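Local coordinates for protein bacillaene synthase dehydratase PksH (Bacillus subtilis, PDB 3HP0) that dehydrates the (S)-3-hydroxy-3-methylglutaryl group carried on the synthase PksL to a 3-methylglutaconyl group during synthesis of the polyketide antibiotic bacillaene, at residues V11-S16 with N44-S49; V17-F22 with K194-L199; P149-R154 with Q158-M163; K168-Q173 with W178-A183. All coordinates share one frame; numbering follows the deposited sequence.

Contact 1: V11-S16 with N44-S49; sequences VRFQAS and NQCETS
Phe-13 of the edge strand 9-14 reaches across to the C-terminal end of helix 34-48, where it meets Gln-45 and, more loosely, Cys-46. The polar-to-aromatic part is the closest: the Gln-45 amide nitrogen NE2 stands 3.5 Å from Phe-13 CZ, at the rim of the ring and near its plane. The amide is therefore beside the aromatic C-H groups and not over the pi face. Ring and amide planes differ by only 21°, although the two side chains cross at about a right angle. An extended Gln-45 chain beyond CG (chi2 180°) carries the amide out to the distal end of the ring, with Phe-13 CE1 3.9 Å from Gln-45 NE2. The apolar part is looser. Cys-46 SG lies 4.4 Å from Phe-13 CE2, approaching obliquely, and the same buried cysteine also packs on Cys-18 of strand 17-22. Phe-13 touches Cys-18 too, which brings ring, thiol and neighbouring strand together at one place. No hydrogen bond joins the two segments. The backbone carbonyl of Cys-46 receives a bond from the Lys-204 ammonium group, close to the helix end. Phe-13 and Gln-45 remain largely at the surface, so the contact is a partly buried seam. It is helix-on-sheet packing at the border of the crotonase fold, with the helix that follows the first two strands lying against their edge hairpin.

Contact 2: V17-F22 with K194-L199; sequences VCYITF and KHLLRL
The phenol ring of Tyr-19 meets Leu-196 through its hydroxyl end: Leu-196 CD1 comes in obliquely, 3.2 Å from Tyr-19 OH and 4.2 Å from Tyr-19 CZ. The ring is further engaged by Arg-12 of the adjacent strand in a cation-pi interaction. Tyr-19 and Leu-196 approach from opposite directions. With CG anti to the carbonyl carbon (chi1 -65°), Tyr-19 sends its long ring toward the helix, although its CB does not point there. The other leucine methyl serves the strand's first residue, Leu-196 CD2 being 4.3 Å from Val-17 CG2. One forked side chain thus straddles two strand residues, and the contact is purely van der Waals. The backbones stay well apart, Val-17 CA and Leu-196 CA being 8.3 Å from each other. Leu-196 also packs on Val-53 and Ile-104, while Leu-199 touches Val-102 and Ile-104; helix 190-199 therefore lies against strands 17-22, 53-57 and 102-107, whereas Cys-18 and Ile-20 of strand 17-22 pack on helix 34-48.

Contact 3: P149-R154 with Q158-M163; sequences PFLIRR and QKAHYM
Ala-160 points its CB at Leu-151 and Ile-152, closing the corner between consecutive helices of the crotonase fold; segments 149-154 and 158-163, of helices 148-155 and 157-166, have N-to-C directions 127° apart. The short segments' axes come within 8.8 Å of each other, and the small alanine lets Ile-152 CA and Ala-160 CA approach to 5.9 Å. Ala-160 CB meets two branches of different residues, Ile-152 CG1 at 3.7 Å and Leu-151 CD2 at 4.0 Å. Leu-151 holds CG anti to its own nitrogen (chi1 -177°), which directs the isobutyl group across the junction, where it runs at a slant to selenomethionine Met-163. Ile-152 takes part from the flank, its CB not aimed at the other helix. The interface is wholly apolar and mostly buried. Leu-135 backs both Leu-151 and Met-163, and the Met-163 side chain is about 8 Å from that of the active-site residue Glu-137, which places the corner near the active site. The bend at chi3 of Met-163 accompanies a contact through selenium, Leu-151 CD2 lying 4.1 Å from Met-163 SE.

Contact 4: K168-Q173 with W178-A183; sequences KPISVQ and WGLIDA
Ile-170 packs against the six-membered ring of the Trp-178 indole with two of its carbons. Its CD1 is 3.8 Å from Trp-178 CZ3, approaching obliquely, and Ile-170 CG2 is 4.0 Å from Trp-178 CH2, so that both carbons lie to one side of the indole plane. The CG1 branch, placed between backbone N and carbonyl carbon (chi1 72°), also brings Ile-170 CD1 to 4.1 Å from Leu-180 CD2. Aliphatic and aromatic contacts thus share one methyl. A lesser contact with backbone sets Ile-181 CD1 4.1 Å from the carbonyl oxygen of Val-172. Ser-171 is the N-cap of the intervening helix, its hydroxyl bonded to a backbone nitrogen further on; at the other end Gly-179 is the first residue to leave it, with positive phi (102°), where a CB would be jammed against the preceding carbonyl O. Phe-133 of strand 132-134 touches Ile-170, Leu-180 and Ile-181; Leu-180 also meets helix 148-155, and the indole takes a cation-pi interaction from Lys-159 of helix 157-166.

From the N terminus, strands 9-14 and 17-22 form the antiparallel edge of the main sheet, and contact 1 closes the first loop by bringing helix 34-48 back to edge strand 9-14. Contact 2 opens within that loop and ends far later, so the two cross; Cys-46 SG packs on Cys-18 CB where they meet. The long loop of contact 2 encloses contacts 3 and 4, which follow each other in series: one closes the turn between helices 148-155 and 157-166, the other spans helix 172-178. Arg-154 joins these two through a salt bridge to Asp-182 and a probable hydrogen bond to Gly-179 O. Ala-183 then touches His-195, linking contact 4 to helix 190-199.

Contact 1: V11-S16 with N44-S49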
loop_
_atom_site.group_PDB
_atom_site.type_symbol
_atom_site.label_atom_id
_atom_site.label_comp_id
_atom_site.label_asym_id
_atom_site.label_seq_id
_atom_site.Cartn_x
_atom_site.Cartn_y
_atom_site.Cartn_z
ATOM N N VAL A 11 -13.030 5.825 -10.082
ATOM C CA VAL A 11 -13.720 4.588 -9.763
ATOM C C VAL A 11 -14.503 4.111 -10.982
ATOM O O VAL A 11 -15.019 4.913 -11.764
ATOM C CB VAL A 11 -14.664 4.770 -8.556
ATOM C CG1 VAL A 11 -15.273 3.426 -8.151
ATOM C CG2 VAL A 11 -13.889 5.365 -7.397
ATOM N N ARG A 12 -14.579 2.796 -11.142
ATOM C CA ARG A 12 -15.275 2.216 -12.276
ATOM C C ARG A 12 -15.745 0.807 -11.933
ATOM O O ARG A 12 -14.930 -0.097 -11.742
ATOM C CB ARG A 12 -14.326 2.169 -13.479
ATOM C CG ARG A 12 -14.962 1.736 -14.778
ATOM C CD ARG A 12 -14.152 0.639 -15.442
ATOM N NE ARG A 12 -12.734 0.962 -15.605
ATOM C CZ ARG A 12 -11.823 0.080 -16.015
ATOM N NH1 ARG A 12 -12.189 -1.166 -16.297
ATOM N NH2 ARG A 12 -10.547 0.428 -16.141
ATOM N N PHE A 13 -17.060 0.629 -11.845
ATOM C CA PHE A 13 -17.624 -0.673 -11.542
ATOM C C PHE A 13 -17.859 -1.452 -12.820
ATOM O O PHE A 13 -18.100 -0.871 -13.882
ATOM C CB PHE A 13 -18.956 -0.545 -10.803
ATOM C CG PHE A 13 -18.838 0.046 -9.436
ATOM C CD1 PHE A 13 -18.672 1.417 -9.269
ATOM C CD2 PHE A 13 -18.906 -0.767 -8.310
ATOM C CE1 PHE A 13 -18.580 1.969 -7.999
ATOM C CE2 PHE A 13 -18.815 -0.229 -7.037
ATOM C CZ PHE A 13 -18.653 1.145 -6.877
ATOM N N GLN A 14 -17.778 -2.773 -12.718
ATOM C CA GLN A 14 -18.010 -3.645 -13.869
ATOM C C GLN A 14 -18.459 -4.995 -13.354
ATOM O O GLN A 14 -17.657 -5.809 -12.917
ATOM C CB GLN A 14 -16.744 -3.789 -14.723
ATOM C CG GLN A 14 -16.380 -2.518 -15.504
ATOM C CD GLN A 14 -15.367 -2.778 -16.610
ATOM O OE1 GLN A 14 -15.312 -3.877 -17.175
ATOM N NE2 GLN A 14 -14.569 -1.759 -16.938
ATOM N N ALA A 15 -19.763 -5.209 -13.419
ATOM C CA ALA A 15 -20.370 -6.425 -12.936
ATOM C C ALA A 15 -20.153 -6.434 -11.433
ATOM O O ALA A 15 -20.530 -5.491 -10.744
ATOM C CB ALA A 15 -19.730 -7.668 -13.605
ATOM N N SER A 16 -19.502 -7.465 -10.929
ATOM C CA SER A 16 -19.277 -7.561 -9.515
ATOM C C SER A 16 -17.871 -7.114 -9.089
ATOM O O SER A 16 -17.414 -7.438 -7.996
ATOM C CB SER A 16 -19.564 -8.999 -9.110
ATOM O OG SER A 16 -19.088 -9.873 -10.122
ATOM N N ASN A 44 -16.671 1.403 1.404
ATOM C CA ASN A 44 -17.950 1.306 2.105
ATOM C C ASN A 44 -19.055 0.982 1.108
ATOM O O ASN A 44 -20.000 0.267 1.432
ATOM C CB ASN A 44 -18.278 2.605 2.834
ATOM C CG ASN A 44 -17.694 2.640 4.225
ATOM O OD1 ASN A 44 -17.879 1.698 4.999
ATOM N ND2 ASN A 44 -16.991 3.720 4.559
ATOM N N GLN A 45 -18.943 1.509 -0.105
ATOM C CA GLN A 45 -19.940 1.215 -1.126
ATOM C C GLN A 45 -19.840 -0.268 -1.479
ATOM O O GLN A 45 -20.848 -0.925 -1.726
ATOM C CB GLN A 45 -19.699 2.053 -2.384
ATOM C CG GLN A 45 -19.907 3.544 -2.193
ATOM C CD GLN A 45 -19.650 4.342 -3.460
ATOM O OE1 GLN A 45 -19.775 5.567 -3.475
ATOM N NE2 GLN A 45 -19.289 3.649 -4.530
ATOM N N CYS A 46 -18.618 -0.791 -1.496
ATOM C CA CYS A 46 -18.391 -2.192 -1.815
ATOM C C CYS A 46 -18.748 -3.113 -0.642
ATOM O O CYS A 46 -18.864 -4.323 -0.810
ATOM C CB CYS A 46 -16.926 -2.414 -2.203
ATOM S SG CYS A 46 -16.369 -1.476 -3.633
ATOM N N GLU A 47 -18.919 -2.530 0.539
ATOM C CA GLU A 47 -19.250 -3.273 1.749
ATOM C C GLU A 47 -20.562 -4.070 1.693
ATOM O O GLU A 47 -20.608 -5.245 2.064
ATOM C CB GLU A 47 -19.283 -2.298 2.935
ATOM C CG GLU A 47 -19.912 -2.827 4.223
ATOM C CD GLU A 47 -19.139 -3.970 4.844
ATOM O OE1 GLU A 47 -17.929 -3.789 5.124
ATOM O OE2 GLU A 47 -19.747 -5.041 5.071
ATOM N N THR A 48 -21.626 -3.435 1.222
ATOM C CA THR A 48 -22.918 -4.101 1.150
ATOM C C THR A 48 -23.425 -4.308 -0.270
ATOM O O THR A 48 -24.324 -5.104 -0.512
ATOM C CB THR A 48 -23.981 -3.308 1.948
ATOM O OG1 THR A 48 -23.924 -1.925 1.565
ATOM C CG2 THR A 48 -23.746 -3.448 3.461
ATOM N N SER A 49 -22.847 -3.591 -1.218
ATOM C CA SER A 49 -23.277 -3.729 -2.599
ATOM C C SER A 49 -23.063 -5.160 -3.117
ATOM O O SER A 49 -22.683 -6.055 -2.365
ATOM C CB SER A 49 -22.540 -2.732 -3.484
ATOM O OG SER A 49 -21.151 -2.859 -3.302
#

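Contact 2: V17-F22 with K194-L199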
loop_
_atom_site.group_PDB
_atom_site.type_symbol
_atom_site.label_atom_id
_atom_site.label_comp_id
_atom_site.label_asym_id
_atom_site.label_seq_id
_atom_site.Cartn_x
_atom_site.Cartn_y
_atom_site.Cartn_z
ATOM N N VAL A 17 -17.205 -6.350 -9.953
ATOM C CA VAL A 17 -15.857 -5.855 -9.694
ATOM C C VAL A 17 -15.763 -4.329 -9.619
ATOM O O VAL A 17 -16.430 -3.625 -10.367
ATOM C CB VAL A 17 -14.885 -6.306 -10.795
ATOM C CG1 VAL A 17 -13.499 -5.725 -10.527
ATOM C CG2 VAL A 17 -14.843 -7.805 -10.876
ATOM N N CYS A 18 -14.914 -3.824 -8.733
ATOM C CA CYS A 18 -14.743 -2.390 -8.614
ATOM C C CYS A 18 -13.287 -2.002 -8.854
ATOM O O CYS A 18 -12.383 -2.526 -8.203
ATOM C CB CYS A 18 -15.165 -1.892 -7.238
ATOM S SG CYS A 18 -14.758 -0.151 -7.030
ATOM N N TYR A 19 -13.065 -1.087 -9.794
ATOM C CA TYR A 19 -11.720 -0.639 -10.122
ATOM C C TYR A 19 -11.445 0.735 -9.539
ATOM O O TYR A 19 -12.146 1.708 -9.831
ATOM C CB TYR A 19 -11.519 -0.587 -11.642
ATOM C CG TYR A 19 -11.586 -1.935 -12.334
ATOM C CD1 TYR A 19 -10.436 -2.690 -12.564
ATOM C CD2 TYR A 19 -12.806 -2.459 -12.738
ATOM C CE1 TYR A 19 -10.509 -3.938 -13.181
ATOM C CE2 TYR A 19 -12.894 -3.695 -13.351
ATOM C CZ TYR A 19 -11.752 -4.435 -13.571
ATOM O OH TYR A 19 -11.872 -5.670 -14.177
ATOM N N ILE A 20 -10.425 0.794 -8.695
ATOM C CA ILE A 20 -10.004 2.036 -8.078
ATOM C C ILE A 20 -8.679 2.346 -8.743
ATOM O O ILE A 20 -7.733 1.570 -8.622
ATOM C CB ILE A 20 -9.763 1.877 -6.572
ATOM C CG1 ILE A 20 -11.087 1.668 -5.845
ATOM C CG2 ILE A 20 -9.036 3.101 -6.047
ATOM C CD1 ILE A 20 -10.926 1.399 -4.365
ATOM N N THR A 21 -8.625 3.464 -9.460
ATOM C CA THR A 21 -7.416 3.872 -10.155
ATOM C C THR A 21 -6.913 5.169 -9.571
ATOM O O THR A 21 -7.618 6.177 -9.566
ATOM C CB THR A 21 -7.671 4.068 -11.657
ATOM O OG1 THR A 21 -8.096 2.834 -12.248
ATOM C CG2 THR A 21 -6.410 4.521 -12.351
ATOM N N PHE A 22 -5.687 5.134 -9.068
ATOM C CA PHE A 22 -5.092 6.314 -8.461
ATOM C C PHE A 22 -4.667 7.295 -9.548
ATOM O O PHE A 22 -3.775 7.020 -10.349
ATOM C CB PHE A 22 -3.892 5.911 -7.615
ATOM C CG PHE A 22 -4.233 4.929 -6.534
ATOM C CD1 PHE A 22 -5.184 5.250 -5.566
ATOM C CD2 PHE A 22 -3.606 3.690 -6.470
ATOM C CE1 PHE A 22 -5.502 4.356 -4.560
ATOM C CE2 PHE A 22 -3.918 2.785 -5.463
ATOM C CZ PHE A 22 -4.869 3.121 -4.501
ATOM N N LYS A 194 -7.618 -13.588 -15.875
ATOM C CA LYS A 194 -7.677 -15.008 -15.535
ATOM C C LYS A 194 -8.014 -15.173 -14.053
ATOM O O LYS A 194 -8.603 -16.179 -13.642
ATOM C CB LYS A 194 -6.348 -15.693 -15.843
ATOM C CG LYS A 194 -5.968 -15.647 -17.318
ATOM C CD LYS A 194 -4.724 -16.489 -17.604
ATOM C CE LYS A 194 -4.385 -16.493 -19.089
ATOM N NZ LYS A 194 -3.127 -17.246 -19.367
ATOM N N HIS A 195 -7.629 -14.175 -13.259
ATOM C CA HIS A 195 -7.904 -14.182 -11.832
ATOM C C HIS A 195 -9.364 -13.791 -11.595
ATOM O O HIS A 195 -10.084 -14.478 -10.867
ATOM C CB HIS A 195 -6.964 -13.216 -11.097
ATOM C CG HIS A 195 -5.604 -13.785 -10.826
ATOM N ND1 HIS A 195 -4.643 -13.931 -11.805
ATOM C CD2 HIS A 195 -5.066 -14.302 -9.695
ATOM C CE1 HIS A 195 -3.576 -14.515 -11.291
ATOM N NE2 HIS A 195 -3.807 -14.753 -10.012
ATOM N N LEU A 196 -9.802 -12.701 -12.220
ATOM C CA LEU A 196 -11.187 -12.247 -12.072
ATOM C C LEU A 196 -12.146 -13.334 -12.531
ATOM O O LEU A 196 -13.213 -13.527 -11.960
ATOM C CB LEU A 196 -11.429 -10.976 -12.884
ATOM C CG LEU A 196 -10.598 -9.769 -12.435
ATOM C CD1 LEU A 196 -10.960 -8.550 -13.277
ATOM C CD2 LEU A 196 -10.841 -9.497 -10.949
ATOM N N LEU A 197 -11.747 -14.050 -13.569
ATOM C CA LEU A 197 -12.555 -15.125 -14.109
ATOM C C LEU A 197 -12.787 -16.175 -13.018
ATOM O O LEU A 197 -13.914 -16.609 -12.800
ATOM C CB LEU A 197 -11.841 -15.729 -15.316
ATOM C CG LEU A 197 -12.654 -16.263 -16.494
ATOM C CD1 LEU A 197 -13.777 -15.298 -16.860
ATOM C CD2 LEU A 197 -11.710 -16.457 -17.678
ATOM N N ARG A 198 -11.728 -16.573 -12.320
ATOM C CA ARG A 198 -11.860 -17.560 -11.256
ATOM C C ARG A 198 -12.547 -16.998 -10.010
ATOM O O ARG A 198 -13.321 -17.699 -9.365
ATOM C CB ARG A 198 -10.490 -18.121 -10.847
ATOM C CG ARG A 198 -9.736 -18.854 -11.945
ATOM C CD ARG A 198 -9.153 -20.165 -11.428
ATOM N NE ARG A 198 -10.215 -21.022 -10.909
ATOM C CZ ARG A 198 -10.045 -22.258 -10.453
ATOM N NH1 ARG A 198 -8.841 -22.809 -10.447
ATOM N NH2 ARG A 198 -11.087 -22.944 -9.996
ATOM N N LEU A 199 -12.256 -15.745 -9.670
ATOM C CA LEU A 199 -12.841 -15.110 -8.491
ATOM C C LEU A 199 -14.365 -15.046 -8.591
ATOM O O LEU A 199 -15.064 -15.269 -7.594
ATOM C CB LEU A 199 -12.216 -13.722 -8.283
ATOM C CG LEU A 199 -10.743 -13.906 -7.834
ATOM C CD1 LEU A 199 -10.023 -12.563 -7.709
ATOM C CD2 LEU A 199 -10.750 -14.696 -6.523
#

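Contact 3: P149-R154 with Q158-M163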
loop_
_atom_site.group_PDB
_atom_site.type_symbol
_atom_site.label_atom_id
_atom_site.label_comp_id
_atom_site.label_asym_id
_atom_site.label_seq_id
_atom_site.Cartn_x
_atom_site.Cartn_y
_atom_site.Cartn_z
ATOM N N PRO A 149 4.197 -4.280 9.072
ATOM C CA PRO A 149 3.369 -5.399 9.555
ATOM C C PRO A 149 2.685 -6.150 8.407
ATOM O O PRO A 149 2.567 -7.380 8.428
ATOM C CB PRO A 149 2.377 -4.724 10.502
ATOM C CG PRO A 149 3.152 -3.518 10.996
ATOM C CD PRO A 149 3.811 -3.017 9.724
ATOM N N PHE A 150 2.238 -5.401 7.409
ATOM C CA PHE A 150 1.593 -5.987 6.231
ATOM C C PHE A 150 2.644 -6.725 5.375
ATOM O O PHE A 150 2.408 -7.844 4.912
ATOM C CB PHE A 150 0.917 -4.881 5.411
ATOM C CG PHE A 150 -0.216 -4.192 6.133
ATOM C CD1 PHE A 150 -1.494 -4.756 6.155
ATOM C CD2 PHE A 150 0.005 -3.001 6.829
ATOM C CE1 PHE A 150 -2.526 -4.151 6.853
ATOM C CE2 PHE A 150 -1.031 -2.382 7.537
ATOM C CZ PHE A 150 -2.296 -2.958 7.547
ATOM N N LEU A 151 3.805 -6.097 5.189
ATOM C CA LEU A 151 4.877 -6.697 4.407
ATOM C C LEU A 151 5.325 -7.991 5.072
ATOM O O LEU A 151 5.433 -9.043 4.423
ATOM C CB LEU A 151 6.078 -5.737 4.279
ATOM C CG LEU A 151 7.236 -6.273 3.404
ATOM C CD1 LEU A 151 6.718 -6.598 1.998
ATOM C CD2 LEU A 151 8.367 -5.255 3.308
ATOM N N ILE A 152 5.566 -7.907 6.374
ATOM C CA ILE A 152 6.008 -9.050 7.153
ATOM C C ILE A 152 5.025 -10.207 7.086
ATOM O O ILE A 152 5.430 -11.365 7.003
ATOM C CB ILE A 152 6.243 -8.639 8.628
ATOM C CG1 ILE A 152 7.498 -7.759 8.694
ATOM C CG2 ILE A 152 6.315 -9.892 9.537
ATOM C CD1 ILE A 152 7.861 -7.296 10.086
ATOM N N ARG A 153 3.731 -9.905 7.119
ATOM C CA ARG A 153 2.747 -10.976 7.043
ATOM C C ARG A 153 2.911 -11.748 5.718
ATOM O O ARG A 153 2.649 -12.946 5.652
ATOM C CB ARG A 153 1.315 -10.429 7.150
ATOM C CG ARG A 153 0.266 -11.514 6.854
ATOM C CD ARG A 153 -1.144 -10.981 6.589
ATOM N NE ARG A 153 -1.934 -11.993 5.881
ATOM C CZ ARG A 153 -1.794 -12.289 4.585
ATOM N NH1 ARG A 153 -0.903 -11.639 3.839
ATOM N NH2 ARG A 153 -2.517 -13.260 4.042
ATOM N N ARG A 154 3.350 -11.055 4.673
ATOM C CA ARG A 154 3.530 -11.688 3.367
ATOM C C ARG A 154 4.854 -12.403 3.133
ATOM O O ARG A 154 4.871 -13.512 2.605
ATOM C CB ARG A 154 3.351 -10.658 2.240
ATOM C CG ARG A 154 1.967 -10.621 1.636
ATOM C CD ARG A 154 1.858 -9.546 0.572
ATOM N NE ARG A 154 0.545 -9.568 -0.052
ATOM C CZ ARG A 154 0.216 -10.328 -1.095
ATOM N NH1 ARG A 154 1.120 -11.129 -1.653
ATOM N NH2 ARG A 154 -1.036 -10.319 -1.553
ATOM N N GLN A 158 12.527 -11.997 8.329
ATOM C CA GLN A 158 13.864 -11.873 7.765
ATOM C C GLN A 158 13.913 -11.169 6.410
ATOM O O GLN A 158 14.765 -10.311 6.175
ATOM C CB GLN A 158 14.532 -13.250 7.688
ATOM C CG GLN A 158 16.007 -13.220 7.314
ATOM C CD GLN A 158 16.780 -12.113 8.028
ATOM O OE1 GLN A 158 16.561 -11.847 9.205
ATOM N NE2 GLN A 158 17.699 -11.475 7.311
ATOM N N LYS A 159 12.997 -11.507 5.518
ATOM C CA LYS A 159 13.015 -10.875 4.218
ATOM C C LYS A 159 12.714 -9.379 4.317
ATOM O O LYS A 159 13.355 -8.564 3.645
ATOM C CB LYS A 159 12.027 -11.578 3.284
ATOM C CG LYS A 159 12.386 -13.037 3.022
ATOM C CD LYS A 159 13.619 -13.162 2.135
ATOM C CE LYS A 159 14.125 -14.614 2.057
ATOM N NZ LYS A 159 13.026 -15.614 1.799
ATOM N N ALA A 160 11.750 -9.004 5.150
ATOM C CA ALA A 160 11.423 -7.586 5.293
ATOM C C ALA A 160 12.617 -6.836 5.906
ATOM O O ALA A 160 12.921 -5.698 5.524
ATOM C CB ALA A 160 10.189 -7.413 6.165
ATOM N N HIS A 161 13.297 -7.508 6.835
ATOM C CA HIS A 161 14.454 -6.967 7.542
ATOM C C HIS A 161 15.633 -6.679 6.597
ATOM O O HIS A 161 16.182 -5.586 6.594
ATOM C CB HIS A 161 14.857 -7.959 8.643
ATOM C CG HIS A 161 15.831 -7.412 9.642
ATOM N ND1 HIS A 161 15.639 -6.212 10.295
ATOM C CD2 HIS A 161 16.974 -7.937 10.148
ATOM C CE1 HIS A 161 16.620 -6.024 11.162
ATOM N NE2 HIS A 161 17.442 -7.056 11.092
ATOM N N TYR A 162 15.997 -7.667 5.788
ATOM C CA TYR A 162 17.091 -7.551 4.832
ATOM C C TYR A 162 16.804 -6.419 3.845
ATOM O O TYR A 162 17.684 -5.631 3.497
ATOM C CB TYR A 162 17.238 -8.879 4.089
ATOM C CG TYR A 162 18.426 -8.971 3.153
ATOM C CD1 TYR A 162 19.738 -8.825 3.629
ATOM C CD2 TYR A 162 18.241 -9.250 1.799
ATOM C CE1 TYR A 162 20.832 -8.963 2.773
ATOM C CE2 TYR A 162 19.315 -9.387 0.940
ATOM C CZ TYR A 162 20.608 -9.246 1.426
ATOM O OH TYR A 162 21.662 -9.400 0.558
HETATM N N MSE A 163 15.555 -6.353 3.406
HETATM C CA MSE A 163 15.093 -5.338 2.472
HETATM C C MSE A 163 15.264 -3.933 3.029
HETATM O O MSE A 163 15.759 -3.031 2.347
HETATM C CB MSE A 163 13.609 -5.552 2.185
HETATM C CG MSE A 163 13.255 -5.697 0.741
HETATM SE SE MSE A 163 11.365 -6.063 0.585
HETATM C CE MSE A 163 10.816 -4.342 -0.090
#

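Contact 4: K168-Q173 with W178-A183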
loop_
_atom_site.group_PDB
_atom_site.type_symbol
_atom_site.label_atom_id
_atom_site.label_comp_id
_atom_site.label_asym_id
_atom_site.label_seq_id
_atom_site.Cartn_x
_atom_site.Cartn_y
_atom_site.Cartn_z
ATOM N N LYS A 168 18.136 -1.518 -1.300
ATOM C CA LYS A 168 18.029 -1.660 -2.744
ATOM C C LYS A 168 16.755 -2.341 -3.218
ATOM O O LYS A 168 16.333 -3.359 -2.669
ATOM C CB LYS A 168 19.247 -2.387 -3.316
ATOM C CG LYS A 168 19.426 -3.814 -2.862
ATOM C CD LYS A 168 20.558 -4.467 -3.648
ATOM C CE LYS A 168 20.265 -4.456 -5.149
ATOM N NZ LYS A 168 21.268 -5.236 -5.932
ATOM N N PRO A 169 16.129 -1.781 -4.263
ATOM C CA PRO A 169 14.898 -2.339 -4.813
ATOM C C PRO A 169 15.091 -3.799 -5.191
ATOM O O PRO A 169 16.185 -4.207 -5.582
ATOM C CB PRO A 169 14.628 -1.445 -6.020
ATOM C CG PRO A 169 15.995 -1.052 -6.447
ATOM C CD PRO A 169 16.655 -0.722 -5.141
ATOM N N ILE A 170 14.033 -4.587 -5.048
ATOM C CA ILE A 170 14.111 -5.994 -5.385
ATOM C C ILE A 170 13.375 -6.199 -6.701
ATOM O O ILE A 170 12.501 -5.409 -7.060
ATOM C CB ILE A 170 13.478 -6.881 -4.295
ATOM C CG1 ILE A 170 11.959 -6.740 -4.318
ATOM C CG2 ILE A 170 14.005 -6.472 -2.917
ATOM C CD1 ILE A 170 11.258 -7.780 -3.486
ATOM N N SER A 171 13.740 -7.258 -7.415
ATOM C CA SER A 171 13.134 -7.562 -8.703
ATOM C C SER A 171 11.753 -8.199 -8.553
ATOM O O SER A 171 11.389 -8.679 -7.477
ATOM C CB SER A 171 14.039 -8.512 -9.480
ATOM O OG SER A 171 14.110 -9.768 -8.825
ATOM N N VAL A 172 10.988 -8.207 -9.638
ATOM C CA VAL A 172 9.674 -8.817 -9.608
ATOM C C VAL A 172 9.840 -10.318 -9.356
ATOM O O VAL A 172 8.925 -10.977 -8.860
ATOM C CB VAL A 172 8.915 -8.584 -10.934
ATOM C CG1 VAL A 172 9.709 -9.136 -12.100
ATOM C CG2 VAL A 172 7.541 -9.232 -10.862
ATOM N N GLN A 173 11.018 -10.849 -9.684
ATOM C CA GLN A 173 11.320 -12.269 -9.477
ATOM C C GLN A 173 11.431 -12.592 -7.987
ATOM O O GLN A 173 10.822 -13.554 -7.508
ATOM C CB GLN A 173 12.645 -12.666 -10.149
ATOM C CG GLN A 173 12.633 -12.775 -11.667
ATOM C CD GLN A 173 12.354 -11.457 -12.363
ATOM O OE1 GLN A 173 12.802 -10.391 -11.925
ATOM N NE2 GLN A 173 11.625 -11.525 -13.472
ATOM N N TRP A 178 9.640 -14.560 -2.792
ATOM C CA TRP A 178 9.397 -14.227 -1.391
ATOM C C TRP A 178 7.933 -14.240 -0.955
ATOM O O TRP A 178 7.634 -14.375 0.230
ATOM C CB TRP A 178 9.988 -12.857 -1.069
ATOM C CG TRP A 178 11.474 -12.771 -1.241
ATOM C CD1 TRP A 178 12.324 -13.773 -1.619
ATOM C CD2 TRP A 178 12.291 -11.613 -1.028
ATOM N NE1 TRP A 178 13.616 -13.310 -1.650
ATOM C CE2 TRP A 178 13.626 -11.990 -1.285
ATOM C CE3 TRP A 178 12.024 -10.295 -0.630
ATOM C CZ2 TRP A 178 14.691 -11.094 -1.170
ATOM C CZ3 TRP A 178 13.081 -9.407 -0.514
ATOM C CH2 TRP A 178 14.400 -9.813 -0.777
ATOM N N GLY A 179 7.019 -14.094 -1.903
ATOM C CA GLY A 179 5.616 -14.085 -1.551
ATOM C C GLY A 179 5.042 -12.684 -1.542
ATOM O O GLY A 179 3.864 -12.512 -1.238
ATOM N N LEU A 180 5.870 -11.683 -1.862
ATOM C CA LEU A 180 5.407 -10.297 -1.906
ATOM C C LEU A 180 4.286 -10.164 -2.932
ATOM O O LEU A 180 3.329 -9.424 -2.730
ATOM C CB LEU A 180 6.547 -9.347 -2.272
ATOM C CG LEU A 180 6.113 -7.884 -2.494
ATOM C CD1 LEU A 180 5.164 -7.438 -1.379
ATOM C CD2 LEU A 180 7.335 -6.971 -2.543
ATOM N N ILE A 181 4.406 -10.876 -4.043
ATOM C CA ILE A 181 3.375 -10.840 -5.051
ATOM C C ILE A 181 3.029 -12.274 -5.451
ATOM O O ILE A 181 3.901 -13.150 -5.493
ATOM C CB ILE A 181 3.808 -10.015 -6.326
ATOM C CG1 ILE A 181 5.170 -10.476 -6.809
ATOM C CG2 ILE A 181 3.823 -8.515 -6.035
ATOM C CD1 ILE A 181 5.076 -11.623 -7.773
ATOM N N ASP A 182 1.749 -12.512 -5.713
ATOM C CA ASP A 182 1.267 -13.819 -6.136
ATOM C C ASP A 182 1.145 -13.638 -7.646
ATOM O O ASP A 182 0.442 -12.744 -8.100
ATOM C CB ASP A 182 -0.131 -14.100 -5.542
ATOM C CG ASP A 182 -0.265 -13.652 -4.100
ATOM O OD1 ASP A 182 -0.579 -12.464 -3.852
ATOM O OD2 ASP A 182 -0.059 -14.476 -3.180
ATOM N N ALA A 183 1.845 -14.436 -8.433
ATOM C CA ALA A 183 1.746 -14.318 -9.901
ATOM C C ALA A 183 2.091 -12.955 -10.526
ATOM O O ALA A 183 1.729 -11.892 -10.037
ATOM C CB ALA A 183 0.366 -14.715 -10.354
#